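Long-range contacts in lectin CEL-I, N-acetyl-D-galactosamine-specific C-type (Cucumaria echinata, PDB 4WQQ), which binds N-acetylgalactosamine and galactose through calcium in its natural form, and in this engineered mannose-recognition variant holds mannose beside a calcium ion: residues A[12-17]-A[135-140]; A[71-76]-A[130-135]. The protein carries 3 engineered substitutions. All coordinates share one frame; numbering follows the deposited sequence.

Interaction 1: A[12-17]-A[135-140]; sequences GDHCYR and MCKLTF
Lys137 runs alongside the Tyr16 side chain and then over the face of the His14 ring, on one face of an antiparallel strand pair. Its CB lies near the Cys15 carbonyl oxygen and Tyr16 CD2. CG and CD run alongside the tyrosine ring, CD 3.8 Å from Tyr16 CE2, the two side chains pointing the same way. CE then sits over the centre of the imidazole, 3.5 Å from the centroid of the His14 ring and 7° off its normal, a CH-pi contact. NZ goes on past the ring to a salt bridge with Glu54 and a hydrogen bond with Ser48; Glu54 also takes the Tyr16 hydroxyl, so one carboxylate ties both tips to helix 52-65. The chain reaches this far because CG is anti to the backbone N (chi1 173°) and every later torsion is extended. The imidazole itself is gripped at its edge: His14 ND1 donates to Leu138 O at 2.8 Å, with the oxygen almost in the ring plane, which limits rotation of the ring. This joins the first long strand of the C-type lectin domain, 14-23, to its last, 132-140, closing the N- and C-terminal ends of the fold together. Next to it Leu138 N donates to Cys15 O at 2.8 Å, and farther along Arg17 and Cys136 exchange two backbone bonds. Cys15 and Leu138 point to the opposite face, where Cys15 CB rests 3.8 Å from Leu138 CD1 and Cys15 SG, disulfide-bonded to Cys4, meets the edge of the Phe140 ring, 4.0 Å from Phe140 CZ. Asp13 O also lies at that ring's edge, 3.5 Å from Phe140 CD2, and a water bridges it to Phe140 N. Leu40 of the second subunit packs on Leu138, and Cys4 of that subunit on Phe140.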
ATOM      1  N   GLY A  12      10.036  -7.451   4.218  1.00 14.54           N
ATOM      2  CA  GLY A  12       9.615  -6.883   5.517  1.00 15.29           C
ATOM      3  C   GLY A  12       8.344  -6.037   5.490  1.00 16.06           C
ATOM      4  O   GLY A  12       7.388  -6.403   4.789  1.00 18.06           O
ATOM      5  N   ASP A  13       8.277  -4.931   6.227  1.00 17.23           N
ATOM      6  CA  ASP A  13       7.086  -4.116   6.154  1.00 19.19           C
ATOM      7  C   ASP A  13       7.213  -3.030   5.103  1.00 16.35           C
ATOM      8  O   ASP A  13       6.656  -1.944   5.295  1.00 16.88           O
ATOM      9  CB  ASP A  13       6.669  -3.505   7.498  1.00 21.94           C
ATOM     10  CG  ASP A  13       6.121  -4.578   8.497  1.00 27.16           C
ATOM     11  OD1 ASP A  13       5.861  -5.741   8.095  1.00 26.16           O
ATOM     12  OD2 ASP A  13       5.923  -4.225   9.679  1.00 29.65           O
ATOM     13  N   HIS A  14       7.912  -3.330   4.016  1.00 14.89           N
ATOM     14  CA  HIS A  14       8.191  -2.307   2.978  1.00 13.80           C
ATOM     15  C   HIS A  14       7.999  -2.913   1.614  1.00 13.07           C
ATOM     16  O   HIS A  14       7.885  -4.150   1.490  1.00 14.06           O
ATOM     17  CB  HIS A  14       9.634  -1.688   3.078  1.00 14.08           C
ATOM     18  CG  HIS A  14       9.879  -0.920   4.315  1.00 14.40           C
ATOM     19  ND1 HIS A  14       9.407   0.352   4.531  1.00 15.27           N
ATOM     20  CD2 HIS A  14      10.635  -1.229   5.394  1.00 16.61           C
ATOM     21  CE1 HIS A  14       9.809   0.777   5.724  1.00 16.75           C
ATOM     22  NE2 HIS A  14      10.517  -0.194   6.286  1.00 16.27           N
ATOM     23  N   CYS A  15       7.881  -2.045   0.601  1.00 12.14           N
ATOM     24  CA  CYS A  15       7.916  -2.413  -0.771  1.00 11.13           C
ATOM     25  C   CYS A  15       9.037  -1.668  -1.447  1.00 10.57           C
ATOM     26  O   CYS A  15       9.388  -0.574  -1.007  1.00 10.99           O
ATOM     27  CB  CYS A  15       6.595  -2.132  -1.514  1.00 11.92           C
ATOM     28  SG  CYS A  15       5.122  -2.774  -0.700  1.00 13.90           S
ATOM     29  N   TYR A  16       9.610  -2.279  -2.441  1.00 10.45           N
ATOM     30  CA  TYR A  16      10.783  -1.776  -3.149  1.00 11.03           C
ATOM     31  C   TYR A  16      10.563  -1.844  -4.668  1.00 11.41           C
ATOM     32  O   TYR A  16       9.884  -2.752  -5.206  1.00 12.44           O
ATOM     33  CB  TYR A  16      12.086  -2.568  -2.756  1.00 10.53           C
ATOM     34  CG  TYR A  16      12.389  -2.535  -1.288  1.00 10.94           C
ATOM     35  CD1 TYR A  16      11.758  -3.404  -0.430  1.00 11.52           C
ATOM     36  CD2 TYR A  16      13.314  -1.689  -0.769  1.00 10.87           C
ATOM     37  CE1 TYR A  16      12.008  -3.364   0.927  1.00 12.33           C
ATOM     38  CE2 TYR A  16      13.610  -1.657   0.593  1.00 11.33           C
ATOM     39  CZ  TYR A  16      12.942  -2.492   1.439  1.00 12.22           C
ATOM     40  OH  TYR A  16      13.164  -2.527   2.818  1.00 14.74           O
ATOM     41  N   ARG A  17      11.133  -0.889  -5.414  1.00 10.75           N
ATOM     42  CA  ARG A  17      11.096  -0.897  -6.841  1.00 11.54           C
ATOM     43  C   ARG A  17      12.378  -0.334  -7.428  1.00 12.90           C
ATOM     44  O   ARG A  17      12.768   0.791  -7.133  1.00 12.17           O
ATOM     45  CB  ARG A  17       9.910  -0.126  -7.388  1.00 12.44           C
ATOM     46  CG  ARG A  17       9.714  -0.255  -8.895  1.00 13.90           C
ATOM     47  CD  ARG A  17       8.310   0.174  -9.272  1.00 15.17           C
ATOM     48  NE  ARG A  17       8.159   0.227 -10.711  1.00 16.58           N
ATOM     49  CZ  ARG A  17       7.094   0.694 -11.344  1.00 21.05           C
ATOM     50  NH1 ARG A  17       6.062   1.169 -10.661  1.00 22.53           N
ATOM     51  NH2 ARG A  17       7.103   0.711 -12.685  1.00 22.26           N
ATOM     52  N   MET A 135      16.689   3.087  -6.759  1.00 12.17           N
ATOM     53  CA  MET A 135      15.727   2.211  -6.131  1.00 14.38           C
ATOM     54  C   MET A 135      14.817   3.043  -5.205  1.00 12.68           C
ATOM     55  O   MET A 135      15.303   3.830  -4.370  1.00 14.51           O
ATOM     56  CB  MET A 135      16.540   1.279  -5.265  1.00 17.02           C
ATOM     57  CG  MET A 135      15.804   0.371  -4.335  1.00 21.86           C
ATOM     58  SD  MET A 135      15.424  -1.196  -5.070  1.00 24.40           S
ATOM     59  CE  MET A 135      16.996  -1.933  -5.705  1.00 20.61           C
ATOM     60  N   CYS A 136      13.529   2.781  -5.286  1.00 12.03           N
ATOM     61  CA  CYS A 136      12.580   3.408  -4.396  1.00 11.51           C
ATOM     62  C   CYS A 136      12.046   2.431  -3.355  1.00 11.28           C
ATOM     63  O   CYS A 136      12.145   1.206  -3.530  1.00 10.26           O
ATOM     64  CB  CYS A 136      11.401   3.970  -5.168  1.00 12.46           C
ATOM     65  SG  CYS A 136      11.876   5.001  -6.603  1.00 13.30           S
ATOM     66  N   LYS A 137      11.497   2.989  -2.303  1.00 10.60           N
ATOM     67  CA  LYS A 137      11.009   2.192  -1.151  1.00 10.68           C
ATOM     68  C   LYS A 137       9.749   2.867  -0.724  1.00 11.04           C
ATOM     69  O   LYS A 137       9.719   4.086  -0.620  1.00 11.31           O
ATOM     70  CB  LYS A 137      12.061   2.237  -0.056  1.00 10.82           C
ATOM     71  CG  LYS A 137      11.754   1.640   1.284  1.00 11.93           C
ATOM     72  CD  LYS A 137      13.026   1.691   2.188  1.00 12.10           C
ATOM     73  CE  LYS A 137      12.653   1.435   3.639  1.00 11.95           C
ATOM     74  NZ  LYS A 137      13.810   1.346   4.558  1.00 12.02           N
ATOM     75  N   LEU A 138       8.733   2.058  -0.390  1.00 10.80           N
ATOM     76  CA  LEU A 138       7.561   2.527   0.307  1.00 10.92           C
ATOM     77  C   LEU A 138       7.651   2.393   1.806  1.00 11.84           C
ATOM     78  O   LEU A 138       8.053   1.343   2.312  1.00 12.99           O
ATOM     79  CB  LEU A 138       6.364   1.761  -0.177  1.00 11.23           C
ATOM     80  CG  LEU A 138       6.109   1.843  -1.674  1.00 11.54           C
ATOM     81  CD1 LEU A 138       4.819   1.155  -1.929  1.00 12.44           C
ATOM     82  CD2 LEU A 138       6.073   3.249  -2.308  1.00 12.21           C
ATOM     83  N   THR A 139       7.227   3.457   2.492  1.00 10.47           N
ATOM     84  CA  THR A 139       7.123   3.457   3.949  1.00 12.16           C
ATOM     85  C   THR A 139       5.653   3.800   4.301  1.00 11.87           C
ATOM     86  O   THR A 139       5.104   4.813   3.878  1.00 12.53           O
ATOM     87  CB  THR A 139       8.106   4.470   4.606  1.00 12.95           C
ATOM     88  OG1 THR A 139       9.445   4.105   4.246  1.00 12.36           O
ATOM     89  CG2 THR A 139       8.007   4.474   6.134  1.00 13.30           C
ATOM     90  N   PHE A 140       5.039   2.943   5.121  1.00 12.79           N
ATOM     91  CA  PHE A 140       3.669   3.128   5.577  1.00 13.17           C
ATOM     92  C   PHE A 140       3.677   3.861   6.851  1.00 13.62           C
ATOM     93  O   PHE A 140       3.867   3.297   7.912  1.00 15.24           O
ATOM     94  CB  PHE A 140       2.979   1.810   5.633  1.00 13.76           C
ATOM     95  CG  PHE A 140       3.102   1.077   4.327  1.00 14.51           C
ATOM     96  CD1 PHE A 140       2.313   1.405   3.257  1.00 14.03           C
ATOM     97  CD2 PHE A 140       4.031   0.071   4.171  1.00 15.70           C
ATOM     98  CE1 PHE A 140       2.472   0.737   2.054  1.00 14.76           C
ATOM     99  CE2 PHE A 140       4.216  -0.565   2.960  1.00 15.60           C
ATOM    100  CZ  PHE A 140       3.439  -0.253   1.894  1.00 15.18           C
TER
HETATM  101  O   HOH W   1       6.559   0.719   6.507  1.00 15.53           O

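Interaction 2: A[71-76]-A[130-135]; sequences QLWIGL and AQAKYM
Strands 71-74 and 132-135 run parallel in register but strongly twisted, their axes 46° apart, with Lys133 held through both its backbone N, which donates to Gln71 O at 3.0 Å, and its backbone O, which accepts from Trp73 N at 2.8 Å. Here the last strand of the C-type lectin domain pairs with strand 71-77, tying the sheet's terminal part to its sugar-side part. Ala132 points toward the partner strand and puts its methyl over one face of the indole: Ala132 CB is 3.5 Å from the centroid of the Trp73 five-membered ring and 11° off its normal, a CH-pi contact. The far rim of the indole reaches Ala130, with Trp73 CZ2 3.4 Å from Ala130 O in the ring plane and CH2 against the methyl group. Trp73 NE1 donates to Thr23 O; the nearby Ala132 N is itself a donor and no partner for it. On the other face, with chi1 at -178° turning CG away from its own backbone N, Leu72 lays CD1 3.6 Å from Tyr134 C and 4.0 Å from Met135 CB, with CD2 close by. At the outer end two waters join Gln71 to Gln131 O: one donates to both Gln71 OE1 and Gln131 O, the other accepts from Gln71 N and donates to Gln131 O. Lys133 leads away to a salt bridge with Asp66. The indole meets Trp25 edge-to-face and, like Tyr134, packs on Ala28 of helix 25-34, whereas Leu72 and Met135 rest on Phe18 of strand 14-23; strand 112-116 pairs with 71-77 and carries Arg116, a sugar-binding residue whose side chain lies about 5 Å from that of Gln71.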
ATOM      1  N   GLN A  71      26.554   2.188 -10.348  1.00 13.10           N
ATOM      2  CA  GLN A  71      26.152   2.409  -9.005  1.00 12.49           C
ATOM      3  C   GLN A  71      24.638   2.544  -8.927  1.00 12.38           C
ATOM      4  O   GLN A  71      23.934   2.629  -9.944  1.00 12.50           O
ATOM      5  CB  GLN A  71      26.850   3.681  -8.428  1.00 14.24           C
ATOM      6  CG  GLN A  71      28.377   3.568  -8.235  1.00 15.13           C
ATOM      7  CD  GLN A  71      29.142   3.722  -9.520  1.00 16.57           C
ATOM      8  OE1 GLN A  71      28.929   4.665 -10.318  1.00 18.68           O
ATOM      9  NE2 GLN A  71      30.063   2.799  -9.761  1.00 16.45           N
ATOM     10  N   LEU A  72      24.172   2.549  -7.686  1.00 11.14           N
ATOM     11  CA  LEU A  72      22.760   2.623  -7.314  1.00 11.15           C
ATOM     12  C   LEU A  72      22.554   3.740  -6.310  1.00 10.75           C
ATOM     13  O   LEU A  72      22.977   3.659  -5.157  1.00 10.49           O
ATOM     14  CB  LEU A  72      22.287   1.298  -6.752  1.00 11.83           C
ATOM     15  CG  LEU A  72      20.787   1.195  -6.343  1.00 11.53           C
ATOM     16  CD1 LEU A  72      19.880   1.012  -7.532  1.00 12.40           C
ATOM     17  CD2 LEU A  72      20.518   0.121  -5.347  1.00 13.28           C
ATOM     18  N   TRP A  73      21.849   4.804  -6.709  1.00 11.02           N
ATOM     19  CA  TRP A  73      21.433   5.818  -5.702  1.00 10.38           C
ATOM     20  C   TRP A  73      20.595   5.291  -4.586  1.00 10.59           C
ATOM     21  O   TRP A  73      19.634   4.516  -4.809  1.00 11.09           O
ATOM     22  CB  TRP A  73      20.633   6.929  -6.359  1.00  9.92           C
ATOM     23  CG  TRP A  73      21.399   7.767  -7.393  1.00  9.33           C
ATOM     24  CD1 TRP A  73      21.001   8.038  -8.647  1.00  8.85           C
ATOM     25  CD2 TRP A  73      22.623   8.509  -7.199  1.00  9.54           C
ATOM     26  NE1 TRP A  73      21.894   8.848  -9.281  1.00  8.91           N
ATOM     27  CE2 TRP A  73      22.905   9.158  -8.436  1.00  9.59           C
ATOM     28  CE3 TRP A  73      23.523   8.680  -6.109  1.00  9.42           C
ATOM     29  CZ2 TRP A  73      24.055   9.983  -8.617  1.00  9.56           C
ATOM     30  CZ3 TRP A  73      24.637   9.478  -6.285  1.00  9.98           C
ATOM     31  CH2 TRP A  73      24.893  10.129  -7.573  1.00  9.25           C
ATOM     32  N   ILE A  74      20.938   5.749  -3.397  1.00 11.76           N
ATOM     33  CA  ILE A  74      20.127   5.568  -2.200  1.00 10.97           C
ATOM     34  C   ILE A  74      19.819   6.921  -1.591  1.00 11.06           C
ATOM     35  O   ILE A  74      20.441   7.957  -1.941  1.00 11.33           O
ATOM     36  CB  ILE A  74      20.780   4.582  -1.185  1.00 12.07           C
ATOM     37  CG1 ILE A  74      22.108   5.191  -0.670  1.00 12.60           C
ATOM     38  CG2 ILE A  74      21.039   3.258  -1.863  1.00 12.39           C
ATOM     39  CD1 ILE A  74      22.950   4.306   0.257  1.00 12.56           C
ATOM     40  N   GLY A  75      18.920   6.945  -0.611  1.00 10.65           N
ATOM     41  CA  GLY A  75      18.430   8.197  -0.080  1.00 10.46           C
ATOM     42  C   GLY A  75      19.314   8.931   0.921  1.00 11.07           C
ATOM     43  O   GLY A  75      18.815   9.694   1.713  1.00 10.68           O
ATOM     44  N   LEU A  76      20.620   8.775   0.796  1.00 11.09           N
ATOM     45  CA  LEU A  76      21.580   9.258   1.804  1.00 11.61           C
ATOM     46  C   LEU A  76      22.279  10.479   1.255  1.00 11.24           C
ATOM     47  O   LEU A  76      22.751  10.478   0.112  1.00 10.86           O
ATOM     48  CB  LEU A  76      22.631   8.163   2.124  1.00 12.13           C
ATOM     49  CG  LEU A  76      23.513   8.349   3.363  1.00 12.65           C
ATOM     50  CD1 LEU A  76      22.747   8.126   4.616  1.00 13.63           C
ATOM     51  CD2 LEU A  76      24.693   7.419   3.316  1.00 15.26           C
ATOM     52  N   ALA A 130      27.003  13.308 -11.114  1.00 15.57           N
ATOM     53  CA  ALA A 130      27.111  11.890 -11.344  1.00 15.14           C
ATOM     54  C   ALA A 130      25.759  11.283 -11.664  1.00 13.70           C
ATOM     55  O   ALA A 130      24.696  11.860 -11.366  1.00 12.48           O
ATOM     56  CB  ALA A 130      27.710  11.255 -10.100  1.00 15.04           C
ATOM     57  N   GLN A 131      25.799  10.163 -12.354  1.00 14.25           N
ATOM     58  CA  GLN A 131      24.575   9.466 -12.670  1.00 14.58           C
ATOM     59  C   GLN A 131      24.687   8.007 -12.223  1.00 12.97           C
ATOM     60  O   GLN A 131      25.772   7.461 -12.169  1.00 13.44           O
ATOM     61  CB  GLN A 131      24.237   9.571 -14.167  1.00 18.00           C
ATOM     62  CG  GLN A 131      24.061  11.031 -14.596  1.00 19.04           C
ATOM     63  CD  GLN A 131      23.124  11.323 -15.746  1.00 23.22           C
ATOM     64  OE1 GLN A 131      23.103  12.462 -16.258  1.00 29.98           O
ATOM     65  NE2 GLN A 131      22.372  10.371 -16.175  1.00 20.11           N
ATOM     66  N   ALA A 132      23.534   7.400 -11.915  1.00 12.26           N
ATOM     67  CA  ALA A 132      23.415   6.084 -11.391  1.00 11.85           C
ATOM     68  C   ALA A 132      22.004   5.601 -11.588  1.00 12.18           C
ATOM     69  O   ALA A 132      21.131   6.406 -11.906  1.00 10.78           O
ATOM     70  CB  ALA A 132      23.797   5.985  -9.910  1.00 11.72           C
ATOM     71  N   LYS A 133      21.810   4.286 -11.361  1.00 11.54           N
ATOM     72  CA  LYS A 133      20.485   3.666 -11.350  1.00 12.27           C
ATOM     73  C   LYS A 133      19.820   4.055 -10.016  1.00 11.13           C
ATOM     74  O   LYS A 133      20.488   4.690  -9.202  1.00 11.53           O
ATOM     75  CB  LYS A 133      20.573   2.165 -11.539  1.00 14.34           C
ATOM     76  CG  LYS A 133      21.436   1.762 -12.708  1.00 14.88           C
ATOM     77  CD  LYS A 133      20.921   2.241 -14.050  1.00 14.60           C
ATOM     78  CE  LYS A 133      21.909   1.809 -15.193  1.00 17.37           C
ATOM     79  NZ  LYS A 133      21.988   0.324 -15.304  1.00 18.07           N
ATOM     80  N   TYR A 134      18.555   3.721  -9.788  1.00 11.55           N
ATOM     81  CA  TYR A 134      17.968   4.058  -8.490  1.00 11.08           C
ATOM     82  C   TYR A 134      16.920   3.057  -8.043  1.00 11.32           C
ATOM     83  O   TYR A 134      16.393   2.308  -8.806  1.00 11.87           O
ATOM     84  CB  TYR A 134      17.465   5.505  -8.452  1.00 11.22           C
ATOM     85  CG  TYR A 134      16.323   5.797  -9.383  1.00 10.38           C
ATOM     86  CD1 TYR A 134      16.537   6.085 -10.710  1.00 11.16           C
ATOM     87  CD2 TYR A 134      14.987   5.858  -8.892  1.00 11.77           C
ATOM     88  CE1 TYR A 134      15.478   6.395 -11.520  1.00 11.28           C
ATOM     89  CE2 TYR A 134      13.937   6.145  -9.690  1.00 11.30           C
ATOM     90  CZ  TYR A 134      14.159   6.406 -11.011  1.00 11.10           C
ATOM     91  OH  TYR A 134      13.116   6.725 -11.891  1.00 13.40           O
ATOM     92  N   MET A 135      16.689   3.087  -6.759  1.00 12.17           N
ATOM     93  CA  MET A 135      15.727   2.211  -6.131  1.00 14.38           C
ATOM     94  C   MET A 135      14.817   3.043  -5.205  1.00 12.68           C
ATOM     95  O   MET A 135      15.303   3.830  -4.370  1.00 14.51           O
ATOM     96  CB  MET A 135      16.540   1.279  -5.265  1.00 17.02           C
ATOM     97  CG  MET A 135      15.804   0.371  -4.335  1.00 21.86           C
ATOM     98  SD  MET A 135      15.424  -1.196  -5.070  1.00 24.40           S
ATOM     99  CE  MET A 135      16.996  -1.933  -5.705  1.00 20.61           C
TER
HETATM  100  O   HOH W   2      27.717   7.306 -10.090  1.00 10.93           O
HETATM  101  O   HOH W   3      26.283   4.300 -12.425  1.00 17.81           O

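In the fold
Strand 132-140 carries both contacts, whose centres lie 15 Å apart: its start runs parallel to strand 71-77 in interaction 2, and in interaction 1 its later residues pair antiparallel with strand 14-23. Met135 belongs to both. Along the chain 71-76 with 130-135 is nested inside the loop closed by 12-17 with 135-140. One mixed sheet therefore leads from the terminal strands, where the second subunit packs, to the part of the C-type lectin domain nearer the sugar. The Ala130 side chain is about 7 Å from the bound mannose, while interaction 1 lies away from the calcium and sugar sites.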